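Local structure of aminopeptidase N (Francisella tularensis subsp. tularensis, 5DLL) at residues R338-T343 with I354-I359; L482-A485 with E489-A492; L536-S541 with K560-A565. The protein is a zinc-dependent aminopeptidase of the M1 family that releases N-terminal amino acids from peptides and is thought to degrade intracellular peptides produced by protein breakdown. One frame throughout, in Å; residues are numbered along the deposited sequence.

Contact 1 (R338-T343 with I354-I359); sequences RDQEFT and IDDVRI
Gln340 and Asp356 alone touch between these two helix segments. Their CB atoms point at each other, but the CA atoms stay 8.1 Å apart. The side chains therefore bridge the gap between the helices. CG of Gln340 sits between its own backbone N and carbonyl carbon (chi1 62°). From there the chain runs extended and passes the aspartate at a slant. Asp356 CG lies beside its backbone N, opposite the carbonyl carbon (chi1 -63°). This sends OD2 to the aliphatic base of the glutamine, where it lies 3.3 Å from Gln340 CB. Further out, Gln340 CD is 3.5 Å from the same OD2. The amide and carboxylate planes are turned only 18° apart. The other oxygen, Asp356 OD1, forms a salt bridge with Lys352 on its own helix. On the glutamine side, helix 390-423 packs against Gln340 through Ala397 and Arg401. One residue back, Asp339 OD1 hydrogen-bonds ND1 of the zinc ligand His309, so helix 328-346, which carries the zinc ligand Glu332, also positions His309. The contact with Asp356 is thus small, a carboxylate oxygen resting on the base of a glutamine, and Lys352 probably offsets part of the carboxylate's charge.

Contact 2 (L482-A485 with E489-A492); sequences LPTA and EKQA
Lys490 lies across the segment 482-485 and makes nearly all of this surface contact. Its CB points toward that segment. CG is placed beside the backbone N of Lys490, and the chain then bends at chi2 (-71°). Beyond the bend it runs extended to the ammonium group. The closer part of the contact is along this outer half. CE comes to 3.6 Å from the carbonyl oxygen of Leu482. CG and CD of Lys490 keep about 4.0 Å from the same oxygen, so the methylene chain passes alongside the carbonyl. Next to it, CE of Lys490 is 4.0 Å from CA of Pro483. The lysine thus follows the backbone of the loop. At its end, NZ of Lys490 is 3.2 Å from OG1 of Thr484, and the two side chains cross at about a right angle. Both polar ends have firmer partners nearby. Lys490 NZ bonds to Ser455 O and Gln487 OE1, while Thr484 OG1 bonds to Asp486 OD1 and Gln487 O. Gln487 is therefore shared by both.

The other side is loose. Leu482 turns its side chain away from the second segment, and the residue is exposed. Pro483 is exposed as well and offers its backbone more than its side chain, whose nearest atom, CB of Pro483, is 5.2 Å from CE of Lys490. Glu489 is exposed too, and its CB points away although its CA is the nearest to that of Pro483.

This is a surface loop folded back on itself. It connects strands 472-480 and 495-502 of the Ig-like domain, and through Ser455 the lysine fastens it to the chain just before strand 459-467.

Contact 3 (L536-S541 with K560-A565); sequences LFRDFS and KYDNNA
Arg538 and Asp562 form a salt bridge, with NH2 of Arg538 3.0 Å from OD1 of Asp562. The oxygen lies well out of the guanidinium plane, so only charges attract and no N-H points at it. The same OD1 takes the backbone N-H of Asn564 at 2.9 Å, an Asx turn, from above the carboxylate plane. The other oxygen, OD2, bonds to Ser535, while the firmer acidic partner of Arg538 is Glu511, which pairs with its NH1.

Three weak bonds join Asn564 to Asp539. The backbone N of Asp539 reaches Asn564 OD1 at 3.4 Å, and Asn564 ND2 stands 3.2 Å from Asp539 OD2 and 3.5 Å from OD1. OD2 also pairs with Lys498. Asn564 CG is turned opposite its backbone N (chi1 -169°), which carries the amide across to Arg538. The two side chains slide past each other in opposite directions. Asn564 CG is 3.5 Å from Arg538 CB, while Asn564 CB lies over one guanidinium face.

Asn564 is also the N-cap of helix 565-581, its OD1 bonding Asn567 N. It thus starts that helix and ties it to the type II turn 537-540 of the Ig-like domain, where Arg538 and Lys498 probably offset part of the carboxylate charge.

In the fold
The three contacts follow one another along the chain; none encloses or crosses another. Contact 1 closes the short link between helices 328-346 and 349-369, within the catalytic domain. Contact 2 closes the tightest loop, with three residues between its segments, in the connection from strand 472-480 to strand 495-502. Contact 3 closes a longer excursion through strand 545-547 and most of helix 552-561, and joins the Ig-like domain to the start of the C-terminal helical domain. Contacts 1 and 3 touch where Val357 CG2 packs on Phe540 CB at 3.6 Å. Phe566 of helix 565-581 touches both residues, so three domains meet there. Contact 2 stands apart, its centre about 28 Å from that of contact 1.

Contact 1 (R338-T343 with I354-I359)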
loop_
_atom_site.group_PDB
_atom_site.type_symbol
_atom_site.label_atom_id
_atom_site.label_comp_id
_atom_site.label_asym_id
_atom_site.label_seq_id
_atom_site.Cartn_x
_atom_site.Cartn_y
_atom_site.Cartn_z
ATOM N N ARG A 338 3.810 8.523 6.517
ATOM C CA ARG A 338 5.241 8.763 6.468
ATOM C C ARG A 338 5.886 8.202 5.201
ATOM O O ARG A 338 6.671 8.894 4.562
ATOM C CB ARG A 338 5.913 8.192 7.708
ATOM C CG ARG A 338 5.485 8.887 8.989
ATOM C CD ARG A 338 6.075 8.180 10.189
ATOM N NE ARG A 338 7.520 8.384 10.233
ATOM C CZ ARG A 338 8.367 7.676 10.969
ATOM N NH1 ARG A 338 7.939 6.685 11.735
ATOM N NH2 ARG A 338 9.653 7.958 10.931
ATOM N N ASP A 339 5.549 6.969 4.831
ATOM C CA ASP A 339 6.113 6.359 3.616
ATOM C C ASP A 339 5.720 7.124 2.347
ATOM O O ASP A 339 6.512 7.215 1.410
ATOM C CB ASP A 339 5.768 4.851 3.504
ATOM C CG ASP A 339 4.576 4.554 2.569
ATOM O OD1 ASP A 339 3.594 3.943 3.041
ATOM O OD2 ASP A 339 4.628 4.893 1.364
ATOM N N GLN A 340 4.508 7.671 2.309
ATOM C CA GLN A 340 4.068 8.412 1.126
ATOM C C GLN A 340 4.658 9.827 1.093
ATOM O O GLN A 340 4.817 10.410 0.022
ATOM C CB GLN A 340 2.538 8.397 0.979
ATOM C CG GLN A 340 1.738 9.040 2.094
ATOM C CD GLN A 340 0.255 8.689 2.025
ATOM O OE1 GLN A 340 -0.123 7.630 1.516
ATOM N NE2 GLN A 340 -0.595 9.574 2.553
ATOM N N GLU A 341 5.010 10.356 2.264
ATOM C CA GLU A 341 5.783 11.606 2.364
ATOM C C GLU A 341 7.249 11.417 1.993
ATOM O O GLU A 341 7.873 12.309 1.420
ATOM C CB GLU A 341 5.712 12.167 3.786
ATOM C CG GLU A 341 4.379 12.799 4.137
ATOM C CD GLU A 341 4.098 14.041 3.321
ATOM O OE1 GLU A 341 5.020 14.862 3.128
ATOM O OE2 GLU A 341 2.949 14.196 2.866
ATOM N N PHE A 342 7.796 10.266 2.362
ATOM C CA PHE A 342 9.176 9.901 2.048
ATOM C C PHE A 342 9.343 9.794 0.546
ATOM O O PHE A 342 10.241 10.400 -0.039
ATOM C CB PHE A 342 9.499 8.572 2.734
ATOM C CG PHE A 342 10.773 7.915 2.272
ATOM C CD1 PHE A 342 11.986 8.577 2.350
ATOM C CD2 PHE A 342 10.760 6.593 1.822
ATOM C CE1 PHE A 342 13.160 7.955 1.951
ATOM C CE2 PHE A 342 11.928 5.964 1.424
ATOM C CZ PHE A 342 13.132 6.647 1.489
ATOM N N THR A 343 8.454 9.029 -0.075
ATOM C CA THR A 343 8.440 8.894 -1.525
ATOM C C THR A 343 8.202 10.238 -2.238
ATOM O O THR A 343 8.786 10.484 -3.290
ATOM C CB THR A 343 7.408 7.836 -1.952
ATOM O OG1 THR A 343 7.879 6.553 -1.535
ATOM C CG2 THR A 343 7.208 7.812 -3.464
ATOM N N ILE A 354 -1.151 12.127 -6.552
ATOM C CA ILE A 354 -2.210 11.673 -7.463
ATOM C C ILE A 354 -2.466 10.173 -7.268
ATOM O O ILE A 354 -3.612 9.756 -7.116
ATOM C CB ILE A 354 -1.886 11.997 -8.942
ATOM C CG1 ILE A 354 -2.000 13.506 -9.188
ATOM C CG2 ILE A 354 -2.829 11.256 -9.887
ATOM C CD1 ILE A 354 -1.311 13.983 -10.449
ATOM N N ASP A 355 -1.396 9.380 -7.249
ATOM C CA ASP A 355 -1.498 7.926 -7.056
ATOM C C ASP A 355 -2.214 7.537 -5.764
ATOM O O ASP A 355 -2.978 6.571 -5.750
ATOM C CB ASP A 355 -0.108 7.273 -7.069
ATOM C CG ASP A 355 0.573 7.355 -8.430
ATOM O OD1 ASP A 355 -0.104 7.672 -9.435
ATOM O OD2 ASP A 355 1.796 7.102 -8.492
ATOM N N ASP A 356 -1.964 8.279 -4.686
ATOM C CA ASP A 356 -2.597 8.004 -3.387
ATOM C C ASP A 356 -4.074 8.395 -3.382
ATOM O O ASP A 356 -4.893 7.727 -2.751
ATOM C CB ASP A 356 -1.868 8.729 -2.246
ATOM C CG ASP A 356 -0.425 8.253 -2.061
ATOM O OD1 ASP A 356 -0.090 7.123 -2.484
ATOM O OD2 ASP A 356 0.379 9.020 -1.485
ATOM N N VAL A 357 -4.409 9.479 -4.078
ATOM C CA VAL A 357 -5.802 9.911 -4.208
ATOM C C VAL A 357 -6.616 8.962 -5.098
ATOM O O VAL A 357 -7.771 8.664 -4.786
ATOM C CB VAL A 357 -5.905 11.349 -4.754
ATOM C CG1 VAL A 357 -7.361 11.728 -5.017
ATOM C CG2 VAL A 357 -5.264 12.331 -3.783
ATOM N N ARG A 358 -6.021 8.500 -6.198
ATOM C CA ARG A 358 -6.684 7.543 -7.086
ATOM C C ARG A 358 -7.172 6.311 -6.313
ATOM O O ARG A 358 -8.228 5.763 -6.626
ATOM C CB ARG A 358 -5.753 7.113 -8.231
ATOM C CG ARG A 358 -5.474 8.179 -9.287
ATOM C CD ARG A 358 -6.700 9.022 -9.595
ATOM N NE ARG A 358 -7.880 8.199 -9.834
ATOM C CZ ARG A 358 -9.099 8.683 -10.053
ATOM N NH1 ARG A 358 -9.304 9.994 -10.067
ATOM N NH2 ARG A 358 -10.113 7.853 -10.257
ATOM N N ILE A 359 -6.404 5.888 -5.308
ATOM C CA ILE A 359 -6.794 4.775 -4.425
ATOM C C ILE A 359 -8.010 5.124 -3.570
ATOM O O ILE A 359 -8.914 4.302 -3.419
ATOM C CB ILE A 359 -5.618 4.332 -3.513
ATOM C CG1 ILE A 359 -4.646 3.450 -4.304
ATOM C CG2 ILE A 359 -6.109 3.582 -2.282
ATOM C CD1 ILE A 359 -3.365 3.118 -3.565
#

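Contact 2 (L482-A485 with E489-A492)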
loop_
_atom_site.group_PDB
_atom_site.type_symbol
_atom_site.label_atom_id
_atom_site.label_comp_id
_atom_site.label_asym_id
_atom_site.label_seq_id
_atom_site.Cartn_x
_atom_site.Cartn_y
_atom_site.Cartn_z
ATOM N N LEU A 482 -24.297 10.312 4.021
ATOM C CA LEU A 482 -25.491 9.468 4.064
ATOM C C LEU A 482 -25.333 8.273 5.011
ATOM O O LEU A 482 -24.212 7.891 5.345
ATOM C CB LEU A 482 -25.817 8.963 2.653
ATOM C CG LEU A 482 -26.098 10.028 1.591
ATOM C CD1 LEU A 482 -26.235 9.371 0.226
ATOM C CD2 LEU A 482 -27.344 10.833 1.938
ATOM N N PRO A 483 -26.460 7.676 5.445
ATOM C CA PRO A 483 -26.402 6.466 6.266
ATOM C C PRO A 483 -25.750 5.285 5.543
ATOM O O PRO A 483 -25.875 5.163 4.326
ATOM C CB PRO A 483 -27.880 6.161 6.556
ATOM C CG PRO A 483 -28.650 6.907 5.530
ATOM C CD PRO A 483 -27.848 8.143 5.271
ATOM N N THR A 484 -25.056 4.438 6.304
ATOM C CA THR A 484 -24.412 3.229 5.777
ATOM C C THR A 484 -24.976 1.981 6.457
ATOM O O THR A 484 -25.787 2.073 7.384
ATOM C CB THR A 484 -22.884 3.266 5.991
ATOM O OG1 THR A 484 -22.595 3.595 7.355
ATOM C CG2 THR A 484 -22.239 4.291 5.081
ATOM N N ALA A 485 -24.543 0.814 5.988
ATOM C CA ALA A 485 -24.972 -0.459 6.562
ATOM C C ALA A 485 -24.568 -0.593 8.038
ATOM O O ALA A 485 -25.360 -1.061 8.863
ATOM C CB ALA A 485 -24.407 -1.616 5.749
ATOM N N GLU A 489 -26.705 6.866 11.824
ATOM C CA GLU A 489 -26.522 8.148 12.516
ATOM C C GLU A 489 -25.202 8.815 12.099
ATOM O O GLU A 489 -24.144 8.180 12.135
ATOM C CB GLU A 489 -26.588 7.961 14.045
ATOM C CG GLU A 489 -25.497 7.091 14.689
ATOM C CD GLU A 489 -25.812 5.598 14.707
ATOM O OE1 GLU A 489 -25.372 4.910 15.653
ATOM O OE2 GLU A 489 -26.490 5.106 13.781
ATOM N N LYS A 490 -25.273 10.088 11.697
ATOM C CA LYS A 490 -24.112 10.824 11.166
ATOM C C LYS A 490 -24.015 12.251 11.725
ATOM O O LYS A 490 -24.979 12.776 12.284
ATOM C CB LYS A 490 -24.171 10.877 9.635
ATOM C CG LYS A 490 -24.304 9.523 8.950
ATOM C CD LYS A 490 -23.033 8.692 9.048
ATOM C CE LYS A 490 -23.304 7.231 8.728
ATOM N NZ LYS A 490 -22.062 6.414 8.706
ATOM N N GLN A 491 -22.848 12.873 11.555
ATOM C CA GLN A 491 -22.552 14.177 12.161
ATOM C C GLN A 491 -21.680 15.083 11.283
ATOM O O GLN A 491 -21.128 14.650 10.269
ATOM C CB GLN A 491 -21.844 13.977 13.504
ATOM C CG GLN A 491 -22.692 13.315 14.575
ATOM C CD GLN A 491 -22.063 13.413 15.949
ATOM O OE1 GLN A 491 -20.851 13.249 16.104
ATOM N NE2 GLN A 491 -22.884 13.685 16.955
ATOM N N ALA A 492 -21.564 16.344 11.698
ATOM C CA ALA A 492 -20.695 17.315 11.036
ATOM C C ALA A 492 -19.245 17.137 11.489
ATOM O O ALA A 492 -18.918 17.345 12.659
ATOM C CB ALA A 492 -21.162 18.729 11.331
#

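Contact 3 (L536-S541 with K560-A565)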
loop_
_atom_site.group_PDB
_atom_site.type_symbol
_atom_site.label_atom_id
_atom_site.label_comp_id
_atom_site.label_asym_id
_atom_site.label_seq_id
_atom_site.Cartn_x
_atom_site.Cartn_y
_atom_site.Cartn_z
ATOM N N LEU A 536 -10.203 24.856 -4.925
ATOM C CA LEU A 536 -10.726 24.250 -3.696
ATOM C C LEU A 536 -10.235 22.823 -3.464
ATOM O O LEU A 536 -10.045 22.056 -4.411
ATOM C CB LEU A 536 -12.254 24.268 -3.724
ATOM C CG LEU A 536 -12.895 25.626 -3.430
ATOM C CD1 LEU A 536 -14.368 25.623 -3.811
ATOM C CD2 LEU A 536 -12.713 26.001 -1.967
ATOM N N PHE A 537 -10.052 22.483 -2.188
ATOM C CA PHE A 537 -9.533 21.177 -1.771
ATOM C C PHE A 537 -8.221 20.845 -2.488
ATOM O O PHE A 537 -8.094 19.820 -3.167
ATOM C CB PHE A 537 -10.589 20.083 -1.968
ATOM C CG PHE A 537 -11.840 20.307 -1.165
ATOM C CD1 PHE A 537 -11.888 19.956 0.179
ATOM C CD2 PHE A 537 -12.961 20.887 -1.745
ATOM C CE1 PHE A 537 -13.036 20.169 0.925
ATOM C CE2 PHE A 537 -14.113 21.103 -1.004
ATOM C CZ PHE A 537 -14.151 20.744 0.333
ATOM N N ARG A 538 -7.255 21.742 -2.323
ATOM C CA ARG A 538 -5.939 21.597 -2.930
ATOM C C ARG A 538 -5.192 20.413 -2.329
ATOM O O ARG A 538 -5.165 20.246 -1.109
ATOM C CB ARG A 538 -5.130 22.868 -2.722
ATOM C CG ARG A 538 -5.651 24.066 -3.490
ATOM C CD ARG A 538 -4.776 25.279 -3.223
ATOM N NE ARG A 538 -4.977 26.340 -4.202
ATOM C CZ ARG A 538 -4.219 27.430 -4.295
ATOM N NH1 ARG A 538 -3.193 27.617 -3.466
ATOM N NH2 ARG A 538 -4.486 28.341 -5.227
ATOM N N ASP A 539 -4.584 19.603 -3.196
ATOM C CA ASP A 539 -3.920 18.350 -2.801
ATOM C C ASP A 539 -4.877 17.356 -2.126
ATOM O O ASP A 539 -4.446 16.533 -1.308
ATOM C CB ASP A 539 -2.713 18.625 -1.893
ATOM C CG ASP A 539 -1.682 19.511 -2.552
ATOM O OD1 ASP A 539 -1.140 19.109 -3.604
ATOM O OD2 ASP A 539 -1.409 20.607 -2.018
ATOM N N PHE A 540 -6.164 17.432 -2.481
ATOM C CA PHE A 540 -7.193 16.563 -1.907
ATOM C C PHE A 540 -7.132 16.658 -0.380
ATOM O O PHE A 540 -6.848 15.675 0.315
ATOM C CB PHE A 540 -6.983 15.130 -2.409
ATOM C CG PHE A 540 -8.177 14.234 -2.245
ATOM C CD1 PHE A 540 -9.355 14.487 -2.938
ATOM C CD2 PHE A 540 -8.111 13.108 -1.428
ATOM C CE1 PHE A 540 -10.450 13.649 -2.802
ATOM C CE2 PHE A 540 -9.201 12.269 -1.289
ATOM C CZ PHE A 540 -10.371 12.539 -1.977
ATOM N N SER A 541 -7.388 17.863 0.129
ATOM C CA SER A 541 -7.155 18.177 1.540
ATOM C C SER A 541 -8.012 17.345 2.496
ATOM O O SER A 541 -7.596 17.087 3.626
ATOM C CB SER A 541 -7.352 19.675 1.807
ATOM O OG SER A 541 -8.653 20.106 1.458
ATOM N N LYS A 560 -4.980 26.729 -16.217
ATOM C CA LYS A 560 -3.998 27.672 -16.756
ATOM C C LYS A 560 -3.178 28.422 -15.687
ATOM O O LYS A 560 -1.955 28.530 -15.813
ATOM C CB LYS A 560 -4.703 28.674 -17.680
ATOM C CG LYS A 560 -3.771 29.483 -18.567
ATOM C CD LYS A 560 -4.556 30.387 -19.507
ATOM C CE LYS A 560 -3.664 31.420 -20.178
ATOM N NZ LYS A 560 -2.752 30.813 -21.184
ATOM N N TYR A 561 -3.845 28.927 -14.645
ATOM C CA TYR A 561 -3.233 29.895 -13.716
ATOM C C TYR A 561 -3.030 29.438 -12.262
ATOM O O TYR A 561 -2.329 30.118 -11.509
ATOM C CB TYR A 561 -4.064 31.187 -13.697
ATOM C CG TYR A 561 -4.060 31.967 -14.995
ATOM C CD1 TYR A 561 -2.904 32.602 -15.447
ATOM C CD2 TYR A 561 -5.219 32.093 -15.761
ATOM C CE1 TYR A 561 -2.898 33.325 -16.629
ATOM C CE2 TYR A 561 -5.221 32.816 -16.944
ATOM C CZ TYR A 561 -4.060 33.430 -17.373
ATOM O OH TYR A 561 -4.058 34.147 -18.547
ATOM N N ASP A 562 -3.637 28.321 -11.861
ATOM C CA ASP A 562 -3.593 27.879 -10.457
ATOM C C ASP A 562 -2.185 27.435 -10.039
ATOM O O ASP A 562 -1.527 26.680 -10.755
ATOM C CB ASP A 562 -4.593 26.732 -10.230
ATOM C CG ASP A 562 -4.800 26.388 -8.748
ATOM O OD1 ASP A 562 -4.060 26.892 -7.875
ATOM O OD2 ASP A 562 -5.719 25.594 -8.455
ATOM N N ASN A 563 -1.735 27.915 -8.877
ATOM C CA ASN A 563 -0.466 27.480 -8.287
ATOM C C ASN A 563 -0.459 25.982 -8.001
ATOM O O ASN A 563 0.540 25.306 -8.249
ATOM C CB ASN A 563 -0.181 28.231 -6.978
ATOM C CG ASN A 563 0.331 29.647 -7.202
ATOM O OD1 ASN A 563 1.091 29.910 -8.135
ATOM N ND2 ASN A 563 -0.062 30.562 -6.323
ATOM N N ASN A 564 -1.578 25.480 -7.478
ATOM C CA ASN A 564 -1.697 24.087 -7.035
ATOM C C ASN A 564 -1.660 23.080 -8.185
ATOM O O ASN A 564 -2.632 22.940 -8.926
ATOM C CB ASN A 564 -2.987 23.894 -6.229
ATOM C CG ASN A 564 -3.044 22.552 -5.528
ATOM O OD1 ASN A 564 -3.946 21.750 -5.765
ATOM N ND2 ASN A 564 -2.079 22.303 -4.656
ATOM N N ALA A 565 -0.536 22.379 -8.312
ATOM C CA ALA A 565 -0.349 21.358 -9.350
ATOM C C ALA A 565 -1.459 20.301 -9.370
ATOM O O ALA A 565 -1.882 19.860 -10.439
ATOM C CB ALA A 565 1.007 20.680 -9.181
#